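PDB 1LJ8: mannitol dehydrogenase from Pseudomonas fluorescens, which binds NAD and probably catalyses the reversible, NAD-dependent oxidation of mannitol to fructose. Local coordinates for residues K118-E123 / C170-Q175; T174-R177 / A183-V186; L412-V417 / Y424-P429; Q435-D440 / Q446-V451. All coordinates share one frame; numbering follows the deposited sequence.

Contact 1: residues K118-E123 / C170-Q175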
loop_
_atom_site.group_PDB
_atom_site.type_symbol
_atom_site.label_atom_id
_atom_site.label_comp_id
_atom_site.label_asym_id
_atom_site.label_seq_id
_atom_site.Cartn_x
_atom_site.Cartn_y
_atom_site.Cartn_z
ATOM N N LYS A 118 -10.536 -10.635 20.244
ATOM C CA LYS A 118 -10.723 -11.161 18.873
ATOM C C LYS A 118 -9.379 -11.675 18.341
ATOM O O LYS A 118 -9.296 -12.788 17.818
ATOM C CB LYS A 118 -11.240 -10.035 17.954
ATOM C CG LYS A 118 -11.356 -10.455 16.452
ATOM C CD LYS A 118 -12.320 -11.637 16.239
ATOM C CE LYS A 118 -13.782 -11.239 16.486
ATOM N NZ LYS A 118 -14.695 -12.413 16.230
ATOM N N LEU A 119 -8.340 -10.859 18.461
ATOM C CA LEU A 119 -7.002 -11.263 17.984
ATOM C C LEU A 119 -6.452 -12.476 18.757
ATOM O O LEU A 119 -5.588 -13.204 18.270
ATOM C CB LEU A 119 -6.022 -10.093 18.109
ATOM C CG LEU A 119 -6.392 -8.877 17.239
ATOM C CD1 LEU A 119 -5.508 -7.673 17.670
ATOM C CD2 LEU A 119 -6.213 -9.212 15.747
ATOM N N ALA A 120 -6.929 -12.673 19.979
ATOM C CA ALA A 120 -6.478 -13.791 20.795
ATOM C C ALA A 120 -7.393 -15.019 20.721
ATOM O O ALA A 120 -7.124 -16.026 21.387
ATOM C CB ALA A 120 -6.303 -13.315 22.291
ATOM N N SER A 121 -8.453 -14.961 19.904
ATOM C CA SER A 121 -9.376 -16.094 19.803
ATOM C C SER A 121 -8.700 -17.212 18.990
ATOM O O SER A 121 -8.026 -16.966 17.969
ATOM C CB SER A 121 -10.741 -15.678 19.227
ATOM O OG SER A 121 -10.697 -15.292 17.868
ATOM N N PRO A 122 -8.858 -18.462 19.441
ATOM C CA PRO A 122 -8.204 -19.564 18.720
ATOM C C PRO A 122 -8.520 -19.719 17.238
ATOM O O PRO A 122 -7.642 -20.177 16.482
ATOM C CB PRO A 122 -8.553 -20.815 19.560
ATOM C CG PRO A 122 -9.834 -20.427 20.305
ATOM C CD PRO A 122 -9.658 -18.937 20.597
ATOM N N GLU A 123 -9.720 -19.279 16.833
ATOM C CA GLU A 123 -10.157 -19.395 15.441
ATOM C C GLU A 123 -9.349 -18.460 14.553
ATOM O O GLU A 123 -9.197 -18.742 13.348
ATOM C CB GLU A 123 -11.639 -19.028 15.262
ATOM C CG GLU A 123 -12.615 -19.919 16.019
ATOM C CD GLU A 123 -12.500 -19.756 17.524
ATOM O OE1 GLU A 123 -12.145 -18.644 17.991
ATOM O OE2 GLU A 123 -12.793 -20.748 18.238
ATOM N N CYS A 170 1.005 -7.536 20.372
ATOM C CA CYS A 170 1.677 -8.073 21.576
ATOM C C CYS A 170 0.693 -8.426 22.643
ATOM O O CYS A 170 0.835 -9.456 23.297
ATOM C CB CYS A 170 2.681 -7.072 22.147
ATOM S SG CYS A 170 4.213 -7.040 21.186
ATOM N N ALA A 171 -0.318 -7.575 22.851
ATOM C CA ALA A 171 -1.278 -7.919 23.899
ATOM C C ALA A 171 -2.044 -9.197 23.531
ATOM O O ALA A 171 -2.371 -10.018 24.406
ATOM C CB ALA A 171 -2.269 -6.737 24.159
ATOM N N ALA A 172 -2.367 -9.390 22.246
ATOM C CA ALA A 172 -3.087 -10.581 21.845
ATOM C C ALA A 172 -2.219 -11.830 22.017
ATOM O O ALA A 172 -2.722 -12.871 22.450
ATOM C CB ALA A 172 -3.542 -10.499 20.354
ATOM N N LEU A 173 -0.940 -11.724 21.652
ATOM C CA LEU A 173 -0.075 -12.906 21.753
ATOM C C LEU A 173 0.117 -13.290 23.213
ATOM O O LEU A 173 0.123 -14.466 23.534
ATOM C CB LEU A 173 1.264 -12.647 21.068
ATOM C CG LEU A 173 1.131 -12.591 19.511
ATOM C CD1 LEU A 173 2.441 -12.088 18.911
ATOM C CD2 LEU A 173 0.825 -13.980 18.933
ATOM N N THR A 174 0.252 -12.300 24.082
ATOM C CA THR A 174 0.401 -12.584 25.514
ATOM C C THR A 174 -0.826 -13.336 26.046
ATOM O O THR A 174 -0.700 -14.353 26.761
ATOM C CB THR A 174 0.602 -11.277 26.278
ATOM O OG1 THR A 174 1.838 -10.687 25.848
ATOM C CG2 THR A 174 0.636 -11.530 27.801
ATOM N N GLN A 175 -2.015 -12.857 25.678
ATOM C CA GLN A 175 -3.275 -13.496 26.089
ATOM C C GLN A 175 -3.384 -14.920 25.523
ATOM O O GLN A 175 -3.810 -15.852 26.246
ATOM C CB GLN A 175 -4.463 -12.634 25.626
ATOM C CG GLN A 175 -5.837 -13.085 26.162
ATOM C CD GLN A 175 -6.895 -12.014 25.978
ATOM O OE1 GLN A 175 -6.739 -10.891 26.469
ATOM N NE2 GLN A 175 -7.987 -12.350 25.288
HETATM O O HOH W 1 -8.254 -15.256 24.455
#
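Leu119, in the last turn of helix 112-119, presses its CB against the CB of Ala172, 3.4 Å away and tighter than ordinary van der Waals contact. The touch is made at the root of the side chain. The Leu119 side chain also packs on Phe168, one turn before Ala172 in the facing helix.

Ala120 comes next, and its methyl is in contact with both Ala172 and Gln175. Its CB stands 3.6 Å from Ala172 O and runs into the extended chain of Gln175, where CB, CG, CD and NE2 all pass within 4.0 Å, NE2 closest. The helices that meet here belong to the Rossmann domain: helix 112-119 leads into strand 126-129, and helix 165-178 is the crossover helix of a beta-alpha-beta unit joining that strand to its parallel neighbour, strand 185-188.

No direct hydrogen bond spans the two segments. A water accepts from Gln175 NE2 at 3.0 Å and gives a long, weak bond to Ala120 O. The amide is held more firmly by helix 112-119 itself, with NE2 bonded to Asp117 and OE1 to Gln113. At Ser121 the chain turns away from the helix: Lys118 O receives both Ser121 N and Ser121 OG, the hydroxyl at 2.9 Å and tilted 16° from the carbonyl plane.

Contact 2: residues T174-R177 / A183-V186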
loop_
_atom_site.group_PDB
_atom_site.type_symbol
_atom_site.label_atom_id
_atom_site.label_comp_id
_atom_site.label_asym_id
_atom_site.label_seq_id
_atom_site.Cartn_x
_atom_site.Cartn_y
_atom_site.Cartn_z
ATOM N N THR A 174 0.252 -12.300 24.082
ATOM C CA THR A 174 0.401 -12.584 25.514
ATOM C C THR A 174 -0.826 -13.336 26.046
ATOM O O THR A 174 -0.700 -14.353 26.761
ATOM C CB THR A 174 0.602 -11.277 26.278
ATOM O OG1 THR A 174 1.838 -10.687 25.848
ATOM C CG2 THR A 174 0.636 -11.530 27.801
ATOM N N GLN A 175 -2.015 -12.857 25.678
ATOM C CA GLN A 175 -3.275 -13.496 26.089
ATOM C C GLN A 175 -3.384 -14.920 25.523
ATOM O O GLN A 175 -3.810 -15.852 26.246
ATOM C CB GLN A 175 -4.463 -12.634 25.626
ATOM C CG GLN A 175 -5.837 -13.085 26.162
ATOM C CD GLN A 175 -6.895 -12.014 25.978
ATOM O OE1 GLN A 175 -6.739 -10.891 26.469
ATOM N NE2 GLN A 175 -7.987 -12.350 25.288
ATOM N N ARG A 176 -3.030 -15.113 24.244
ATOM C CA ARG A 176 -3.069 -16.457 23.671
ATOM C C ARG A 176 -2.150 -17.403 24.458
ATOM O O ARG A 176 -2.554 -18.530 24.806
ATOM C CB ARG A 176 -2.656 -16.482 22.170
ATOM C CG ARG A 176 -3.667 -15.751 21.264
ATOM C CD ARG A 176 -3.118 -15.584 19.828
ATOM N NE ARG A 176 -3.315 -16.779 18.996
ATOM C CZ ARG A 176 -4.335 -16.972 18.166
ATOM N NH1 ARG A 176 -5.279 -16.047 18.013
ATOM N NH2 ARG A 176 -4.450 -18.120 17.523
ATOM N N ARG A 177 -0.935 -16.943 24.739
ATOM C CA ARG A 177 0.027 -17.762 25.495
ATOM C C ARG A 177 -0.514 -18.195 26.858
ATOM O O ARG A 177 -0.355 -19.351 27.265
ATOM C CB ARG A 177 1.310 -17.001 25.732
ATOM C CG ARG A 177 2.054 -16.660 24.504
ATOM C CD ARG A 177 3.351 -16.012 24.919
ATOM N NE ARG A 177 4.195 -16.932 25.691
ATOM C CZ ARG A 177 5.275 -16.552 26.362
ATOM N NH1 ARG A 177 5.633 -15.263 26.385
ATOM N NH2 ARG A 177 6.047 -17.469 26.953
ATOM N N ALA A 183 0.299 -19.293 18.527
ATOM C CA ALA A 183 0.464 -18.010 17.857
ATOM C C ALA A 183 -0.249 -18.001 16.504
ATOM O O ALA A 183 -0.576 -19.052 15.941
ATOM C CB ALA A 183 1.960 -17.754 17.612
ATOM N N PHE A 184 -0.503 -16.800 16.000
ATOM C CA PHE A 184 -1.037 -16.641 14.638
ATOM C C PHE A 184 0.164 -16.202 13.755
ATOM O O PHE A 184 1.224 -15.885 14.265
ATOM C CB PHE A 184 -2.122 -15.554 14.586
ATOM C CG PHE A 184 -1.822 -14.333 15.429
ATOM C CD1 PHE A 184 -0.782 -13.454 15.099
ATOM C CD2 PHE A 184 -2.647 -14.037 16.524
ATOM C CE1 PHE A 184 -0.563 -12.289 15.828
ATOM C CE2 PHE A 184 -2.437 -12.877 17.269
ATOM C CZ PHE A 184 -1.401 -12.007 16.915
ATOM N N THR A 185 0.010 -16.256 12.434
ATOM C CA THR A 185 1.018 -15.765 11.503
ATOM C C THR A 185 0.669 -14.279 11.318
ATOM O O THR A 185 -0.518 -13.900 11.364
ATOM C CB THR A 185 0.851 -16.449 10.109
ATOM O OG1 THR A 185 1.099 -17.853 10.230
ATOM C CG2 THR A 185 1.802 -15.847 9.075
ATOM N N VAL A 186 1.671 -13.434 11.152
ATOM C CA VAL A 186 1.433 -12.013 10.853
ATOM C C VAL A 186 1.824 -11.872 9.375
ATOM O O VAL A 186 2.982 -12.092 8.981
ATOM C CB VAL A 186 2.258 -11.057 11.700
ATOM C CG1 VAL A 186 1.819 -9.591 11.370
ATOM C CG2 VAL A 186 1.941 -11.287 13.179
#
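One face of the Arg176 guanidinium is covered by the rim of the Phe184 ring. The touching ring atom is CD2, 3.6 Å from Arg176 NH1. Relative to the phenylalanine ring, NH1 lies at the edge, near its plane, so the arginine does not sit over the aromatic face. With the two planes 71° apart, this is a ring edge set against a guanidinium face, quite unlike a parallel stack. Val186 CG2 also meets the phenylalanine edge in plane, from within the same segment. Ala183 reaches the arginine from an oblique direction, its CA 4.1 Å from Arg176 NE.

The aliphatic part of the arginine shares in the contact. Its CD packs 3.7 Å from Phe184 CD2 and 3.8 Å from Phe184 CE2. The turn about CG-CD (chi3 83°) brings the guanidinium alongside the ring edge. Phe184 holds CG between its backbone N and carbonyl carbon, chi1 40°, which turns the ring back toward the helix.

Carbonyl groups fix the rotation of the buried charge: NE donates to Pro182 O and NH1 to Leu119 O, with weaker bonds from NH1 to Ser121 O and from NH2 to Ile124 O. Arg176 thereby ties the end of crossover helix 165-178 to the loop after helix 112-119 and to the approach to strand 185-188. Phe184 is wedged between helix 165-178, through Ile169, Ala172 and Leu173, and Val127 of strand 126-129, while Ala183 packs on Trp217 of helix 212-221.

Contact 3: residues L412-V417 / Y424-P429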
loop_
_atom_site.group_PDB
_atom_site.type_symbol
_atom_site.label_atom_id
_atom_site.label_comp_id
_atom_site.label_asym_id
_atom_site.label_seq_id
_atom_site.Cartn_x
_atom_site.Cartn_y
_atom_site.Cartn_z
ATOM N N LEU A 412 8.427 20.885 -5.095
ATOM C CA LEU A 412 7.629 21.987 -5.662
ATOM C C LEU A 412 6.149 21.707 -5.424
ATOM O O LEU A 412 5.394 22.606 -5.082
ATOM C CB LEU A 412 7.907 22.154 -7.157
ATOM C CG LEU A 412 7.208 23.376 -7.823
ATOM C CD1 LEU A 412 7.583 24.677 -7.116
ATOM C CD2 LEU A 412 7.589 23.481 -9.260
ATOM N N TYR A 413 5.768 20.448 -5.559
ATOM C CA TYR A 413 4.380 20.011 -5.341
ATOM C C TYR A 413 3.920 20.368 -3.913
ATOM O O TYR A 413 2.747 20.728 -3.699
ATOM C CB TYR A 413 4.325 18.504 -5.573
ATOM C CG TYR A 413 3.212 17.807 -4.835
ATOM C CD1 TYR A 413 1.965 17.613 -5.442
ATOM C CD2 TYR A 413 3.416 17.294 -3.547
ATOM C CE1 TYR A 413 0.960 16.923 -4.789
ATOM C CE2 TYR A 413 2.387 16.576 -2.871
ATOM C CZ TYR A 413 1.179 16.404 -3.507
ATOM O OH TYR A 413 0.152 15.702 -2.880
ATOM N N LEU A 414 4.822 20.270 -2.934
ATOM C CA LEU A 414 4.466 20.587 -1.537
ATOM C C LEU A 414 4.025 22.046 -1.322
ATOM O O LEU A 414 3.450 22.384 -0.275
ATOM C CB LEU A 414 5.630 20.287 -0.598
ATOM C CG LEU A 414 5.867 18.778 -0.411
ATOM C CD1 LEU A 414 7.235 18.517 0.248
ATOM C CD2 LEU A 414 4.723 18.173 0.436
ATOM N N LYS A 415 4.302 22.924 -2.283
ATOM C CA LYS A 415 3.870 24.311 -2.099
ATOM C C LYS A 415 2.353 24.436 -2.289
ATOM O O LYS A 415 1.768 25.482 -1.965
ATOM C CB LYS A 415 4.650 25.254 -3.034
ATOM C CG LYS A 415 6.139 25.339 -2.649
ATOM C CD LYS A 415 6.947 26.303 -3.545
ATOM C CE LYS A 415 7.109 27.678 -2.916
ATOM N NZ LYS A 415 8.096 27.646 -1.785
ATOM N N GLY A 416 1.713 23.388 -2.821
ATOM C CA GLY A 416 0.243 23.405 -2.907
ATOM C C GLY A 416 -0.503 24.127 -4.026
ATOM O O GLY A 416 -1.700 24.432 -3.845
ATOM N N VAL A 417 0.143 24.386 -5.161
ATOM C CA VAL A 417 -0.526 25.051 -6.284
ATOM C C VAL A 417 0.058 24.487 -7.570
ATOM O O VAL A 417 1.286 24.374 -7.698
ATOM C CB VAL A 417 -0.317 26.604 -6.316
ATOM C CG1 VAL A 417 -1.252 27.214 -7.386
ATOM C CG2 VAL A 417 -0.642 27.207 -4.984
ATOM N N TYR A 424 -4.282 22.887 -3.773
ATOM C CA TYR A 424 -4.642 21.644 -3.115
ATOM C C TYR A 424 -4.005 21.509 -1.753
ATOM O O TYR A 424 -2.998 22.180 -1.418
ATOM C CB TYR A 424 -4.249 20.469 -4.008
ATOM C CG TYR A 424 -2.826 20.573 -4.500
ATOM C CD1 TYR A 424 -1.775 20.052 -3.745
ATOM C CD2 TYR A 424 -2.531 21.219 -5.699
ATOM C CE1 TYR A 424 -0.453 20.174 -4.178
ATOM C CE2 TYR A 424 -1.205 21.360 -6.145
ATOM C CZ TYR A 424 -0.174 20.825 -5.363
ATOM O OH TYR A 424 1.144 20.962 -5.795
ATOM N N THR A 425 -4.624 20.649 -0.952
ATOM C CA THR A 425 -4.137 20.341 0.359
ATOM C C THR A 425 -3.178 19.165 0.068
ATOM O O THR A 425 -3.285 18.540 -0.988
ATOM C CB THR A 425 -5.266 19.850 1.261
ATOM O OG1 THR A 425 -5.945 18.774 0.603
ATOM C CG2 THR A 425 -6.282 20.993 1.514
ATOM N N ILE A 426 -2.277 18.903 0.994
ATOM C CA ILE A 426 -1.293 17.799 0.845
ATOM C C ILE A 426 -1.747 16.577 1.644
ATOM O O ILE A 426 -1.761 16.595 2.865
ATOM C CB ILE A 426 0.086 18.178 1.398
ATOM C CG1 ILE A 426 0.552 19.545 0.851
ATOM C CG2 ILE A 426 1.102 17.064 1.043
ATOM C CD1 ILE A 426 0.701 19.584 -0.632
ATOM N N PRO A 427 -2.061 15.473 0.966
ATOM C CA PRO A 427 -2.503 14.297 1.726
ATOM C C PRO A 427 -1.298 13.488 2.251
ATOM O O PRO A 427 -0.923 12.477 1.686
ATOM C CB PRO A 427 -3.355 13.553 0.706
ATOM C CG PRO A 427 -2.670 13.838 -0.595
ATOM C CD PRO A 427 -2.254 15.294 -0.482
ATOM N N ASP A 428 -0.715 13.939 3.346
ATOM C CA ASP A 428 0.462 13.298 3.918
ATOM C C ASP A 428 0.322 13.395 5.419
ATOM O O ASP A 428 -0.074 14.442 5.934
ATOM C CB ASP A 428 1.709 14.064 3.455
ATOM C CG ASP A 428 3.019 13.344 3.767
ATOM O OD1 ASP A 428 3.730 13.040 2.765
ATOM O OD2 ASP A 428 3.351 13.102 4.981
ATOM N N PRO A 429 0.632 12.314 6.141
ATOM C CA PRO A 429 0.510 12.362 7.604
ATOM C C PRO A 429 1.454 13.392 8.219
ATOM O O PRO A 429 1.249 13.839 9.337
ATOM C CB PRO A 429 0.799 10.921 8.022
ATOM C CG PRO A 429 1.721 10.396 6.918
ATOM C CD PRO A 429 1.065 10.982 5.674
#
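Tyr424 lays its ring over Gly416 and ends on the backbone of Tyr413. From CB outward, a chi1 of 50° tucks the ring in beside its own backbone, over Gly416. CG and CD2 pass near Gly416 O, and CD1 near Gly416 CA. That CA makes a CH-pi contact over the face, 3.8 Å from the ring centroid and 24° off the normal. Farther out, CE2 comes within 3.5 Å of Val417 N, and CE1 closes on Tyr413 O and on Tyr413 CE1, 3.6 Å from the latter. At the tip OH donates to Tyr413 O at 2.6 Å, in the carbonyl plane and on a lone pair. The same oxygen takes Gly416 N in a type I turn, so two donors grip it.

The backbone adds a second anchor where the glycine leaves the helix with positive phi: Tyr424 N donates to Gly416 O at 3.0 Å. The two tyrosine rings lie nearly parallel but slid apart, with centroids 5.2 Å apart and little overlap. Tyr413 carries on past Ile426, and its OH rests 3.4 Å from Pro427 CD. Leu414 CD2 meets Ile426 CG2 at 3.8 Å.

The loop thus folds back on the end of helix 401-413 in the C-terminal domain. Ile426 also touches helix 431-437, Pro427 reaches Glu372 of helix 371-375, and the rings of Tyr424 and Tyr413 meet Phe311 and Tyr308 of helix 289-313.

Contact 4: residues Q435-D440 / Q446-V451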
loop_
_atom_site.group_PDB
_atom_site.type_symbol
_atom_site.label_atom_id
_atom_site.label_comp_id
_atom_site.label_asym_id
_atom_site.label_seq_id
_atom_site.Cartn_x
_atom_site.Cartn_y
_atom_site.Cartn_z
ATOM N N GLN A 435 5.489 20.761 4.322
ATOM C CA GLN A 435 5.298 22.066 3.706
ATOM C C GLN A 435 6.256 23.074 4.331
ATOM O O GLN A 435 6.737 24.002 3.658
ATOM C CB GLN A 435 3.843 22.519 3.874
ATOM C CG GLN A 435 2.877 21.713 2.984
ATOM C CD GLN A 435 1.591 22.475 2.708
ATOM O OE1 GLN A 435 0.827 22.760 3.634
ATOM N NE2 GLN A 435 1.355 22.828 1.434
ATOM N N GLY A 436 6.539 22.887 5.619
ATOM C CA GLY A 436 7.462 23.776 6.307
ATOM C C GLY A 436 8.848 23.772 5.671
ATOM O O GLY A 436 9.476 24.818 5.538
ATOM N N LEU A 437 9.315 22.592 5.247
ATOM C CA LEU A 437 10.637 22.429 4.641
ATOM C C LEU A 437 10.794 23.201 3.324
ATOM O O LEU A 437 11.927 23.444 2.884
ATOM C CB LEU A 437 10.897 20.941 4.344
ATOM C CG LEU A 437 10.709 19.935 5.486
ATOM C CD1 LEU A 437 10.629 18.501 4.947
ATOM C CD2 LEU A 437 11.878 20.098 6.465
ATOM N N VAL A 438 9.687 23.543 2.670
ATOM C CA VAL A 438 9.799 24.259 1.399
ATOM C C VAL A 438 9.295 25.706 1.422
ATOM O O VAL A 438 8.987 26.279 0.389
ATOM C CB VAL A 438 9.090 23.474 0.256
ATOM C CG1 VAL A 438 9.640 22.071 0.192
ATOM C CG2 VAL A 438 7.574 23.432 0.478
ATOM N N SER A 439 9.259 26.301 2.607
ATOM C CA SER A 439 8.798 27.678 2.744
ATOM C C SER A 439 9.802 28.713 2.175
ATOM O O SER A 439 9.423 29.833 1.810
ATOM C CB SER A 439 8.502 27.957 4.218
ATOM O OG SER A 439 9.686 27.903 4.980
ATOM N N ASP A 440 11.064 28.328 2.058
ATOM C CA ASP A 440 12.102 29.223 1.530
ATOM C C ASP A 440 12.834 28.494 0.397
ATOM O O ASP A 440 13.573 27.538 0.673
ATOM C CB ASP A 440 13.085 29.537 2.653
ATOM C CG ASP A 440 14.053 30.661 2.306
ATOM O OD1 ASP A 440 14.704 30.632 1.229
ATOM O OD2 ASP A 440 14.173 31.568 3.148
ATOM N N GLN A 446 18.846 22.378 1.673
ATOM C CA GLN A 446 19.425 22.171 2.990
ATOM C C GLN A 446 18.440 21.585 4.008
ATOM O O GLN A 446 18.834 20.807 4.892
ATOM C CB GLN A 446 19.967 23.501 3.538
ATOM C CG GLN A 446 20.592 23.410 4.913
ATOM C CD GLN A 446 21.930 22.681 4.926
ATOM O OE1 GLN A 446 22.644 22.702 5.940
ATOM N NE2 GLN A 446 22.286 22.030 3.800
ATOM N N ARG A 447 17.172 21.946 3.885
ATOM C CA ARG A 447 16.176 21.470 4.842
ATOM C C ARG A 447 15.482 20.176 4.444
ATOM O O ARG A 447 15.399 19.245 5.239
ATOM C CB ARG A 447 15.089 22.524 5.063
ATOM C CG ARG A 447 15.558 23.837 5.727
ATOM C CD ARG A 447 14.418 24.851 5.648
ATOM N NE ARG A 447 14.627 26.049 6.450
ATOM C CZ ARG A 447 13.789 27.089 6.460
ATOM N NH1 ARG A 447 12.680 27.080 5.700
ATOM N NH2 ARG A 447 14.049 28.134 7.247
ATOM N N LEU A 448 14.944 20.144 3.222
ATOM C CA LEU A 448 14.205 18.974 2.778
ATOM C C LEU A 448 15.070 17.726 2.654
ATOM O O LEU A 448 14.682 16.670 3.125
ATOM C CB LEU A 448 13.502 19.255 1.454
ATOM C CG LEU A 448 12.651 18.072 0.954
ATOM C CD1 LEU A 448 11.491 17.841 1.913
ATOM C CD2 LEU A 448 12.099 18.367 -0.409
ATOM N N LEU A 449 16.259 17.857 2.080
ATOM C CA LEU A 449 17.100 16.684 1.900
ATOM C C LEU A 449 17.761 16.166 3.172
ATOM O O LEU A 449 18.311 15.063 3.164
ATOM C CB LEU A 449 18.165 16.954 0.814
ATOM C CG LEU A 449 17.647 17.356 -0.572
ATOM C CD1 LEU A 449 18.846 17.516 -1.559
ATOM C CD2 LEU A 449 16.653 16.291 -1.092
ATOM N N ALA A 450 17.712 16.963 4.245
ATOM C CA ALA A 450 18.280 16.599 5.543
ATOM C C ALA A 450 17.340 15.777 6.472
ATOM O O ALA A 450 17.707 15.465 7.613
ATOM C CB ALA A 450 18.744 17.887 6.275
ATOM N N VAL A 451 16.147 15.418 6.010
ATOM C CA VAL A 451 15.241 14.613 6.852
ATOM C C VAL A 451 15.649 13.146 6.679
ATOM O O VAL A 451 15.266 12.474 5.715
ATOM C CB VAL A 451 13.778 14.816 6.493
ATOM C CG1 VAL A 451 12.910 14.039 7.500
ATOM C CG2 VAL A 451 13.434 16.353 6.503
HETATM O O HOH W 2 12.668 26.106 2.859
#
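Leu437 and Leu448 bring their CA atoms to 5.3 Å, the nearest CA pair between the two segments, at the ends of helices 431-437 and 444-448. These are two consecutive short helices joined by a loop, in the largely helical C-terminal domain. A type I turn runs from Leu448 to Val451, which takes the N-cap position of helix 452-455; the first helix gives way to a loop that runs on through Ser439 and Asp440.

Leu437 carries the apolar side of the contact. The CD1 methyls of Leu437 and Leu448 are modelled 3.2 Å apart, too close to be taken literally; the two side chains cross at about a right angle. Leu437 CD1 also touches Val451 CG2 at 3.9 Å, while CD2 comes near Arg447 O. Leu448 has CG anti to its backbone N (chi1 -178°) and continues onto Trp410 and Ala411 of helix 401-413.

Arg447 makes the polar part, its chain extended from CG to NE. Its NH1 reaches Ser439 OG in the guanidinium plane, but the bond is weak, 3.2 Å with an angle of 127° at the hydrogen. Ser439 OG in turn donates to Gly436 O, which also receives Ser439 N. Asp440 OD2 stays 5.3 Å from Arg447 NH2, short of a salt bridge. Beside them one water donates to Leu437 O at 2.8 Å, accepts from Asp440 N at 2.9 Å, and takes a weaker bond from Arg447 NH1.

In the fold
The four contacts fall into two pairs, met in order along the chain. Contacts 1 and 2, with centres about 5 Å apart, share Thr174 and Gln175 on helix 165-178 and lie in the Rossmann domain at the edge of its sheet that ends in strand 185-188. Contacts 3 and 4, about 13 Å apart between centres, belong to the C-terminal domain, where helices 401-413 and 431-437 follow each other; Gln435 NE2 bonds to Leu414 O between them. The pairs lie about 40 to 43 Å apart between contact centres, without touching. Each therefore knits its own domain locally, and NAD lies between, about 11 Å from the Leu119 side chain and 10 Å from that of Pro427.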